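Local coordinates for dehydroquinate synthase (Thermus thermophilus, PDB 1UJN), which probably converts 3-deoxy-D-arabino-heptulosonate 7-phosphate to 3-dehydroquinate with release of phosphate, using NAD and a divalent metal, in the shikimate pathway to chorismate, at residues A[229-238]-A[247-258]; A[279-289]-A[339-347]. One frame throughout, in Å; residues are numbered along the deposited sequence.

Interaction 1 packs two consecutive helices of the C-terminal, helical part of the chain and brings together His231 and His247, which with Glu173 of helix 164-181 are the predicted zinc ligands. Interaction 2 lies about 13 Å away, centre to centre, on the outer side of helix 247-264, where the last modelled residues meet a proline-rich loop. The two touch directly: Tyr253 OH of interaction 1 probably hydrogen-bonds to Pro284 O of interaction 2 at 2.7 Å, and Tyr253 CE1 packs on Leu286 CD2 at 3.5 Å. Helix 247-264 thus faces the predicted metal site at His247 and the proline-rich loop 283-289 at Tyr253; Pro283 is about 12 Å from His247, side chain to side chain.

Interaction 1. Residues A[229-238]-A[247-258]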
loop_
_atom_site.group_PDB
_atom_site.type_symbol
_atom_site.label_atom_id
_atom_site.label_comp_id
_atom_site.label_asym_id
_atom_site.label_seq_id
_atom_site.Cartn_x
_atom_site.Cartn_y
_atom_site.Cartn_z
ATOM N N LEU A 229 4.391 -1.183 25.767
ATOM C CA LEU A 229 4.980 -1.133 27.102
ATOM C C LEU A 229 6.479 -0.848 26.990
ATOM O O LEU A 229 7.196 -1.555 26.282
ATOM C CB LEU A 229 4.762 -2.469 27.820
ATOM C CG LEU A 229 5.396 -2.667 29.202
ATOM C CD1 LEU A 229 4.802 -1.680 30.210
ATOM C CD2 LEU A 229 5.165 -4.101 29.654
ATOM N N GLY A 230 6.937 0.192 27.683
ATOM C CA GLY A 230 8.346 0.556 27.660
ATOM C C GLY A 230 8.807 1.289 26.410
ATOM O O GLY A 230 9.979 1.655 26.299
ATOM N N HIS A 231 7.891 1.524 25.476
ATOM C CA HIS A 231 8.239 2.196 24.227
ATOM C C HIS A 231 8.196 3.724 24.239
ATOM O O HIS A 231 8.802 4.361 23.378
ATOM C CB HIS A 231 7.356 1.678 23.089
ATOM C CG HIS A 231 7.741 0.316 22.596
ATOM N ND1 HIS A 231 7.733 -0.802 23.403
ATOM C CD2 HIS A 231 8.139 -0.107 21.372
ATOM C CE1 HIS A 231 8.105 -1.856 22.698
ATOM N NE2 HIS A 231 8.358 -1.461 21.462
ATOM N N THR A 232 7.490 4.317 25.196
ATOM C CA THR A 232 7.413 5.775 25.262
ATOM C C THR A 232 8.788 6.342 25.610
ATOM O O THR A 232 9.292 7.241 24.933
ATOM C CB THR A 232 6.379 6.244 26.312
ATOM O OG1 THR A 232 5.091 5.702 25.989
ATOM C CG2 THR A 232 6.283 7.765 26.319
ATOM N N LEU A 233 9.399 5.815 26.668
ATOM C CA LEU A 233 10.725 6.277 27.049
ATOM C C LEU A 233 11.741 5.685 26.077
ATOM O O LEU A 233 12.710 6.346 25.698
ATOM C CB LEU A 233 11.066 5.850 28.482
ATOM C CG LEU A 233 12.478 6.264 28.921
ATOM C CD1 LEU A 233 12.622 7.777 28.822
ATOM C CD2 LEU A 233 12.748 5.792 30.336
ATOM N N GLY A 234 11.509 4.439 25.670
ATOM C CA GLY A 234 12.416 3.781 24.746
ATOM C C GLY A 234 12.617 4.595 23.483
ATOM O O GLY A 234 13.742 4.819 23.039
ATOM N N HIS A 235 11.512 5.038 22.902
ATOM C CA HIS A 235 11.549 5.836 21.688
ATOM C C HIS A 235 12.348 7.118 21.908
ATOM O O HIS A 235 13.133 7.528 21.052
ATOM C CB HIS A 235 10.126 6.191 21.264
ATOM C CG HIS A 235 10.060 7.046 20.041
ATOM N ND1 HIS A 235 10.296 6.553 18.777
ATOM C CD2 HIS A 235 9.800 8.365 19.890
ATOM C CE1 HIS A 235 10.183 7.534 17.897
ATOM N NE2 HIS A 235 9.882 8.643 18.547
ATOM N N ALA A 236 12.142 7.742 23.065
ATOM C CA ALA A 236 12.831 8.981 23.406
ATOM C C ALA A 236 14.339 8.773 23.511
ATOM O O ALA A 236 15.125 9.636 23.108
ATOM C CB ALA A 236 12.285 9.531 24.717
ATOM N N LEU A 237 14.741 7.629 24.055
ATOM C CA LEU A 237 16.160 7.313 24.211
ATOM C C LEU A 237 16.797 7.049 22.852
ATOM O O LEU A 237 17.916 7.492 22.581
ATOM C CB LEU A 237 16.329 6.093 25.121
ATOM C CG LEU A 237 15.909 6.309 26.584
ATOM C CD1 LEU A 237 15.927 4.980 27.327
ATOM C CD2 LEU A 237 16.841 7.311 27.250
ATOM N N GLU A 238 16.083 6.324 21.998
ATOM C CA GLU A 238 16.589 6.027 20.667
ATOM C C GLU A 238 16.798 7.322 19.895
ATOM O O GLU A 238 17.784 7.473 19.176
ATOM C CB GLU A 238 15.610 5.124 19.919
ATOM C CG GLU A 238 15.706 3.659 20.307
ATOM C CD GLU A 238 14.734 2.791 19.533
ATOM O OE1 GLU A 238 13.527 2.813 19.852
ATOM O OE2 GLU A 238 15.176 2.092 18.597
ATOM N N HIS A 247 17.186 -0.830 19.302
ATOM C CA HIS A 247 15.795 -0.858 19.743
ATOM C C HIS A 247 15.527 -1.713 20.977
ATOM O O HIS A 247 14.882 -1.256 21.924
ATOM C CB HIS A 247 14.893 -1.343 18.610
ATOM C CG HIS A 247 13.439 -1.336 18.959
ATOM N ND1 HIS A 247 12.718 -0.172 19.121
ATOM C CD2 HIS A 247 12.575 -2.350 19.199
ATOM C CE1 HIS A 247 11.473 -0.469 19.447
ATOM N NE2 HIS A 247 11.360 -1.784 19.502
ATOM N N GLY A 248 16.010 -2.952 20.961
ATOM C CA GLY A 248 15.792 -3.846 22.089
ATOM C C GLY A 248 16.379 -3.332 23.388
ATOM O O GLY A 248 15.817 -3.543 24.469
ATOM N N MET A 249 17.520 -2.656 23.293
ATOM C CA MET A 249 18.163 -2.119 24.479
ATOM C C MET A 249 17.319 -0.976 25.022
ATOM O O MET A 249 17.126 -0.854 26.233
ATOM C CB MET A 249 19.574 -1.636 24.141
ATOM C CG MET A 249 20.485 -2.738 23.614
ATOM S SD MET A 249 20.647 -4.125 24.765
ATOM C CE MET A 249 21.975 -5.087 23.981
ATOM N N ALA A 250 16.803 -0.150 24.116
ATOM C CA ALA A 250 15.970 0.979 24.499
ATOM C C ALA A 250 14.712 0.477 25.202
ATOM O O ALA A 250 14.260 1.068 26.185
ATOM C CB ALA A 250 15.593 1.789 23.270
ATOM N N VAL A 251 14.146 -0.611 24.690
ATOM C CA VAL A 251 12.952 -1.183 25.295
ATOM C C VAL A 251 13.253 -1.642 26.717
ATOM O O VAL A 251 12.460 -1.403 27.629
ATOM C CB VAL A 251 12.429 -2.381 24.482
ATOM C CG1 VAL A 251 11.314 -3.090 25.255
ATOM C CG2 VAL A 251 11.904 -1.896 23.133
ATOM N N ALA A 252 14.397 -2.294 26.907
ATOM C CA ALA A 252 14.779 -2.774 28.231
ATOM C C ALA A 252 14.819 -1.610 29.219
ATOM O O ALA A 252 14.324 -1.723 30.349
ATOM C CB ALA A 252 16.137 -3.460 28.171
ATOM N N TYR A 253 15.411 -0.498 28.789
ATOM C CA TYR A 253 15.501 0.698 29.627
ATOM C C TYR A 253 14.097 1.235 29.911
ATOM O O TYR A 253 13.808 1.677 31.020
ATOM C CB TYR A 253 16.330 1.785 28.928
ATOM C CG TYR A 253 17.829 1.601 29.040
ATOM C CD1 TYR A 253 18.640 1.589 27.902
ATOM C CD2 TYR A 253 18.442 1.484 30.284
ATOM C CE1 TYR A 253 20.027 1.470 28.008
ATOM C CE2 TYR A 253 19.825 1.365 30.402
ATOM C CZ TYR A 253 20.610 1.363 29.260
ATOM O OH TYR A 253 21.979 1.276 29.383
ATOM N N GLY A 254 13.233 1.186 28.899
ATOM C CA GLY A 254 11.867 1.661 29.050
ATOM C C GLY A 254 11.070 0.785 30.003
ATOM O O GLY A 254 10.176 1.266 30.701
ATOM N N LEU A 255 11.399 -0.504 30.036
ATOM C CA LEU A 255 10.712 -1.440 30.924
ATOM C C LEU A 255 11.014 -1.123 32.382
ATOM O O LEU A 255 10.148 -1.266 33.252
ATOM C CB LEU A 255 11.130 -2.876 30.609
ATOM C CG LEU A 255 10.650 -3.390 29.250
ATOM C CD1 LEU A 255 11.135 -4.814 29.037
ATOM C CD2 LEU A 255 9.135 -3.336 29.197
ATOM N N LEU A 256 12.245 -0.699 32.653
ATOM C CA LEU A 256 12.619 -0.344 34.015
ATOM C C LEU A 256 11.808 0.883 34.432
ATOM O O LEU A 256 11.296 0.957 35.553
ATOM C CB LEU A 256 14.113 -0.032 34.102
ATOM C CG LEU A 256 14.609 0.426 35.477
ATOM C CD1 LEU A 256 14.359 -0.670 36.499
ATOM C CD2 LEU A 256 16.087 0.759 35.408
ATOM N N TYR A 257 11.677 1.841 33.519
ATOM C CA TYR A 257 10.927 3.057 33.810
ATOM C C TYR A 257 9.463 2.718 34.066
ATOM O O TYR A 257 8.858 3.220 35.014
ATOM C CB TYR A 257 11.031 4.039 32.643
ATOM C CG TYR A 257 10.491 5.417 32.960
ATOM C CD1 TYR A 257 11.141 6.249 33.871
ATOM C CD2 TYR A 257 9.334 5.887 32.348
ATOM C CE1 TYR A 257 10.647 7.528 34.163
ATOM C CE2 TYR A 257 8.829 7.161 32.632
ATOM C CZ TYR A 257 9.491 7.973 33.539
ATOM O OH TYR A 257 8.993 9.227 33.825
ATOM N N ALA A 258 8.900 1.858 33.222
ATOM C CA ALA A 258 7.505 1.443 33.361
ATOM C C ALA A 258 7.295 0.783 34.718
ATOM O O ALA A 258 6.292 1.036 35.397
ATOM C CB ALA A 258 7.133 0.471 32.247
HETATM O O HOH W 1 9.429 -3.124 20.040
#
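A glycine-lined helix-helix contact, Gly230 against Gly254, in the C-terminal part of the fold carries, at one end, two histidines of the predicted zinc site. The axes of helices 231-238 and 247-258 come within 7.3 Å at 134°, close enough for backbone to meet backbone: Gly254 CA points its hydrogen at Gly230 O, 3.3 Å away. The absence of side chains on Gly254 and Gly230 allows this close approach. Around the glycines, Ala250 CB lies against Gly234 O, and Leu233 CD2 presses on Tyr257 CB at 3.4 Å. With its CG anti to the carbonyl carbon (chi1 -76°), His231 has its ring beside Val251, whose CG2 sits over one face. Its ND1 donates in the ring plane to Leu229 O at 3.0 Å, which fixes the ring's rotation and directs NE2 toward NE2 of His247, 3.6 Å off. A solvent oxygen is placed 2.4 Å from each NE2 of His231 and His247; this is short for a water, so its identity is doubtful. Through its other nitrogen, ND1, His247 gives a bent bond to Glu238 OE1 (3.2 Å), met on the syn side but 32° out of the carboxylate plane, and a weaker one to OE2. A glutamine in place of Glu238 would probably weaken this hold on ND1 and make the His247 ring freer to turn. Helix 164-181 brings Glu173 against both histidines, helix 271-281 packs on Ala252, and strand 311-314 borders Leu229 and Ala258.

Interaction 2. Residues A[279-289]-A[339-347]; sequences LWLSPPPLPPL and EELKGLGLL
Leu286 N donates an almost straight hydrogen bond to Leu346 O (3.0 Å, 174° at the hydrogen), joining the extended loop 283-289 to the last modelled residues of the chain, with Pro285 and Leu346 at a CA separation of 4.2 Å. The same oxygen also receives a CA-H contact from Pro285, so two consecutive loop residues meet one carbonyl. Leu346 reaches along the loop toward its start: CD1 rests on Pro283 CG at 3.7 Å, the side chains crossing at about a right angle, while CD2 approaches Pro283 O at 3.4 Å. Its CG stands anti to the carbonyl carbon (chi1 -58°), and both methyls thereby meet Pro283. Leu347 engages the later part of the loop, with CD1 close to the carbonyl oxygens of Leu286 and Pro287 and CD2 against Leu289 CD1 at 4.1 Å. What brings the tail here is a Schellman motif closing helix 327-342: Leu346 N returns to Leu341 O and Gly345 N to Lys342 O, with Gly345 in positive phi as the C-prime residue. The chain therefore turns back over the helix end and sets Leu346 against Pro283 and Leu347 against the segment 286-289. Leu341, on the last turn of that helix, meets Leu286 methyl to methyl, CD1 to CD1 at 4.0 Å. Leu286 also packs on Trp337 of the same helix. At the exposed margin, Leu344 CD2 touches Leu279 CD2 at 4.0 Å, linking the turn to the end of helix 271-281, whose Arg275 forms a salt bridge with Glu340.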
loop_
_atom_site.group_PDB
_atom_site.type_symbol
_atom_site.label_atom_id
_atom_site.label_comp_id
_atom_site.label_asym_id
_atom_site.label_seq_id
_atom_site.Cartn_x
_atom_site.Cartn_y
_atom_site.Cartn_z
ATOM N N LEU A 279 20.844 -6.861 33.834
ATOM C CA LEU A 279 22.181 -7.363 34.146
ATOM C C LEU A 279 22.586 -8.408 33.114
ATOM O O LEU A 279 23.723 -8.434 32.648
ATOM C CB LEU A 279 22.212 -7.978 35.545
ATOM C CG LEU A 279 22.069 -6.994 36.706
ATOM C CD1 LEU A 279 22.216 -7.741 38.025
ATOM C CD2 LEU A 279 23.128 -5.909 36.592
ATOM N N TRP A 280 21.639 -9.267 32.761
ATOM C CA TRP A 280 21.866 -10.310 31.772
ATOM C C TRP A 280 22.063 -9.680 30.393
ATOM O O TRP A 280 22.896 -10.124 29.603
ATOM C CB TRP A 280 20.655 -11.243 31.747
ATOM C CG TRP A 280 20.636 -12.212 30.618
ATOM C CD1 TRP A 280 21.338 -13.378 30.522
ATOM C CD2 TRP A 280 19.857 -12.112 29.421
ATOM N NE1 TRP A 280 21.041 -14.014 29.341
ATOM C CE2 TRP A 280 20.134 -13.258 28.645
ATOM C CE3 TRP A 280 18.950 -11.162 28.928
ATOM C CZ2 TRP A 280 19.535 -13.485 27.402
ATOM C CZ3 TRP A 280 18.354 -11.385 27.693
ATOM C CH2 TRP A 280 18.650 -12.540 26.943
ATOM N N LEU A 281 21.302 -8.624 30.121
ATOM C CA LEU A 281 21.358 -7.941 28.835
ATOM C C LEU A 281 22.635 -7.138 28.593
ATOM O O LEU A 281 23.167 -7.135 27.481
ATOM C CB LEU A 281 20.143 -7.020 28.690
ATOM C CG LEU A 281 19.883 -6.395 27.321
ATOM C CD1 LEU A 281 19.596 -7.490 26.305
ATOM C CD2 LEU A 281 18.700 -5.438 27.415
ATOM N N SER A 282 23.120 -6.465 29.634
ATOM C CA SER A 282 24.316 -5.633 29.537
ATOM C C SER A 282 24.143 -4.584 28.443
ATOM O O SER A 282 24.928 -4.525 27.492
ATOM C CB SER A 282 25.554 -6.486 29.242
ATOM O OG SER A 282 25.919 -7.257 30.372
ATOM N N PRO A 283 23.106 -3.739 28.568
ATOM C CA PRO A 283 22.837 -2.690 27.582
ATOM C C PRO A 283 23.947 -1.640 27.563
ATOM O O PRO A 283 24.635 -1.434 28.561
ATOM C CB PRO A 283 21.507 -2.111 28.056
ATOM C CG PRO A 283 21.614 -2.237 29.545
ATOM C CD PRO A 283 22.165 -3.642 29.701
ATOM N N PRO A 284 24.141 -0.966 26.422
ATOM C CA PRO A 284 25.194 0.052 26.370
ATOM C C PRO A 284 24.845 1.248 27.255
ATOM O O PRO A 284 23.689 1.681 27.303
ATOM C CB PRO A 284 25.251 0.414 24.887
ATOM C CG PRO A 284 23.837 0.200 24.432
ATOM C CD PRO A 284 23.462 -1.096 25.119
ATOM N N PRO A 285 25.839 1.781 27.985
ATOM C CA PRO A 285 25.634 2.931 28.870
ATOM C C PRO A 285 25.019 4.111 28.127
ATOM O O PRO A 285 25.314 4.340 26.957
ATOM C CB PRO A 285 27.041 3.225 29.376
ATOM C CG PRO A 285 27.639 1.849 29.462
ATOM C CD PRO A 285 27.202 1.239 28.143
ATOM N N LEU A 286 24.169 4.858 28.823
ATOM C CA LEU A 286 23.486 6.006 28.240
ATOM C C LEU A 286 24.189 7.330 28.503
ATOM O O LEU A 286 24.955 7.461 29.456
ATOM C CB LEU A 286 22.061 6.098 28.792
ATOM C CG LEU A 286 21.140 4.901 28.555
ATOM C CD1 LEU A 286 19.815 5.120 29.291
ATOM C CD2 LEU A 286 20.913 4.731 27.056
ATOM N N PRO A 287 23.929 8.336 27.651
ATOM C CA PRO A 287 24.531 9.664 27.796
ATOM C C PRO A 287 23.730 10.424 28.851
ATOM O O PRO A 287 22.565 10.111 29.089
ATOM C CB PRO A 287 24.358 10.263 26.412
ATOM C CG PRO A 287 23.027 9.710 25.996
ATOM C CD PRO A 287 23.130 8.256 26.414
ATOM N N PRO A 288 24.341 11.425 29.498
ATOM C CA PRO A 288 23.574 12.157 30.509
ATOM C C PRO A 288 22.257 12.671 29.945
ATOM O O PRO A 288 22.183 13.105 28.794
ATOM C CB PRO A 288 24.529 13.276 30.933
ATOM C CG PRO A 288 25.440 13.441 29.739
ATOM C CD PRO A 288 25.675 12.020 29.307
ATOM N N LEU A 289 21.212 12.602 30.758
ATOM C CA LEU A 289 19.893 13.043 30.336
ATOM C C LEU A 289 19.117 13.672 31.490
ATOM O O LEU A 289 19.140 13.176 32.614
ATOM C CB LEU A 289 19.124 11.853 29.753
ATOM C CG LEU A 289 19.559 10.477 30.275
ATOM C CD1 LEU A 289 19.243 10.357 31.761
ATOM C CD2 LEU A 289 18.857 9.382 29.486
ATOM N N GLU A 339 18.928 6.791 39.164
ATOM C CA GLU A 339 19.662 6.191 40.271
ATOM C C GLU A 339 19.771 4.683 40.096
ATOM O O GLU A 339 20.821 4.095 40.361
ATOM C CB GLU A 339 18.978 6.511 41.604
ATOM C CG GLU A 339 19.027 7.984 41.996
ATOM C CD GLU A 339 20.449 8.517 42.117
ATOM O OE1 GLU A 339 21.260 7.904 42.846
ATOM O OE2 GLU A 339 20.753 9.554 41.487
ATOM N N GLU A 340 18.688 4.057 39.650
ATOM C CA GLU A 340 18.678 2.615 39.427
ATOM C C GLU A 340 19.754 2.224 38.417
ATOM O O GLU A 340 20.405 1.191 38.563
ATOM C CB GLU A 340 17.305 2.167 38.914
ATOM C CG GLU A 340 16.246 2.031 39.995
ATOM C CD GLU A 340 16.211 0.645 40.606
ATOM O OE1 GLU A 340 17.208 -0.094 40.464
ATOM O OE2 GLU A 340 15.188 0.296 41.237
ATOM N N LEU A 341 19.935 3.058 37.395
ATOM C CA LEU A 341 20.929 2.799 36.358
ATOM C C LEU A 341 22.339 3.167 36.803
ATOM O O LEU A 341 23.298 2.465 36.481
ATOM C CB LEU A 341 20.584 3.569 35.084
ATOM C CG LEU A 341 19.308 3.141 34.362
ATOM C CD1 LEU A 341 19.178 3.925 33.068
ATOM C CD2 LEU A 341 19.351 1.647 34.080
ATOM N N LYS A 342 22.467 4.274 37.526
ATOM C CA LYS A 342 23.771 4.706 38.010
ATOM C C LYS A 342 24.314 3.621 38.929
ATOM O O LYS A 342 25.506 3.306 38.901
ATOM C CB LYS A 342 23.647 6.040 38.755
ATOM C CG LYS A 342 23.182 7.180 37.861
ATOM C CD LYS A 342 22.901 8.462 38.632
ATOM C CE LYS A 342 24.172 9.095 39.169
ATOM N NZ LYS A 342 23.906 10.446 39.738
ATOM N N GLY A 343 23.427 3.036 39.728
ATOM C CA GLY A 343 23.828 1.978 40.636
ATOM C C GLY A 343 24.184 0.706 39.891
ATOM O O GLY A 343 24.335 -0.359 40.492
ATOM N N LEU A 344 24.308 0.816 38.571
ATOM C CA LEU A 344 24.657 -0.321 37.725
ATOM C C LEU A 344 25.736 0.092 36.730
ATOM O O LEU A 344 26.251 -0.732 35.976
ATOM C CB LEU A 344 23.418 -0.826 36.978
ATOM C CG LEU A 344 22.283 -1.358 37.858
ATOM C CD1 LEU A 344 21.106 -1.782 36.994
ATOM C CD2 LEU A 344 22.789 -2.526 38.685
ATOM N N GLY A 345 26.072 1.380 36.739
ATOM C CA GLY A 345 27.095 1.890 35.846
ATOM C C GLY A 345 26.606 2.147 34.434
ATOM O O GLY A 345 27.403 2.445 33.542
ATOM N N LEU A 346 25.299 2.036 34.225
ATOM C CA LEU A 346 24.720 2.260 32.905
ATOM C C LEU A 346 24.426 3.741 32.705
ATOM O O LEU A 346 23.842 4.144 31.693
ATOM C CB LEU A 346 23.438 1.441 32.745
ATOM C CG LEU A 346 23.602 -0.070 32.927
ATOM C CD1 LEU A 346 22.246 -0.750 32.826
ATOM C CD2 LEU A 346 24.556 -0.616 31.874
ATOM N N LEU A 347 24.835 4.550 33.680
ATOM C CA LEU A 347 24.631 5.990 33.617
ATOM C C LEU A 347 25.600 6.705 34.559
ATOM O O LEU A 347 26.235 6.013 35.385
ATOM C CB LEU A 347 23.189 6.336 34.001
ATOM C CG LEU A 347 22.761 7.790 33.786
ATOM C CD1 LEU A 347 22.854 8.143 32.308
ATOM C CD2 LEU A 347 21.340 7.980 34.290
#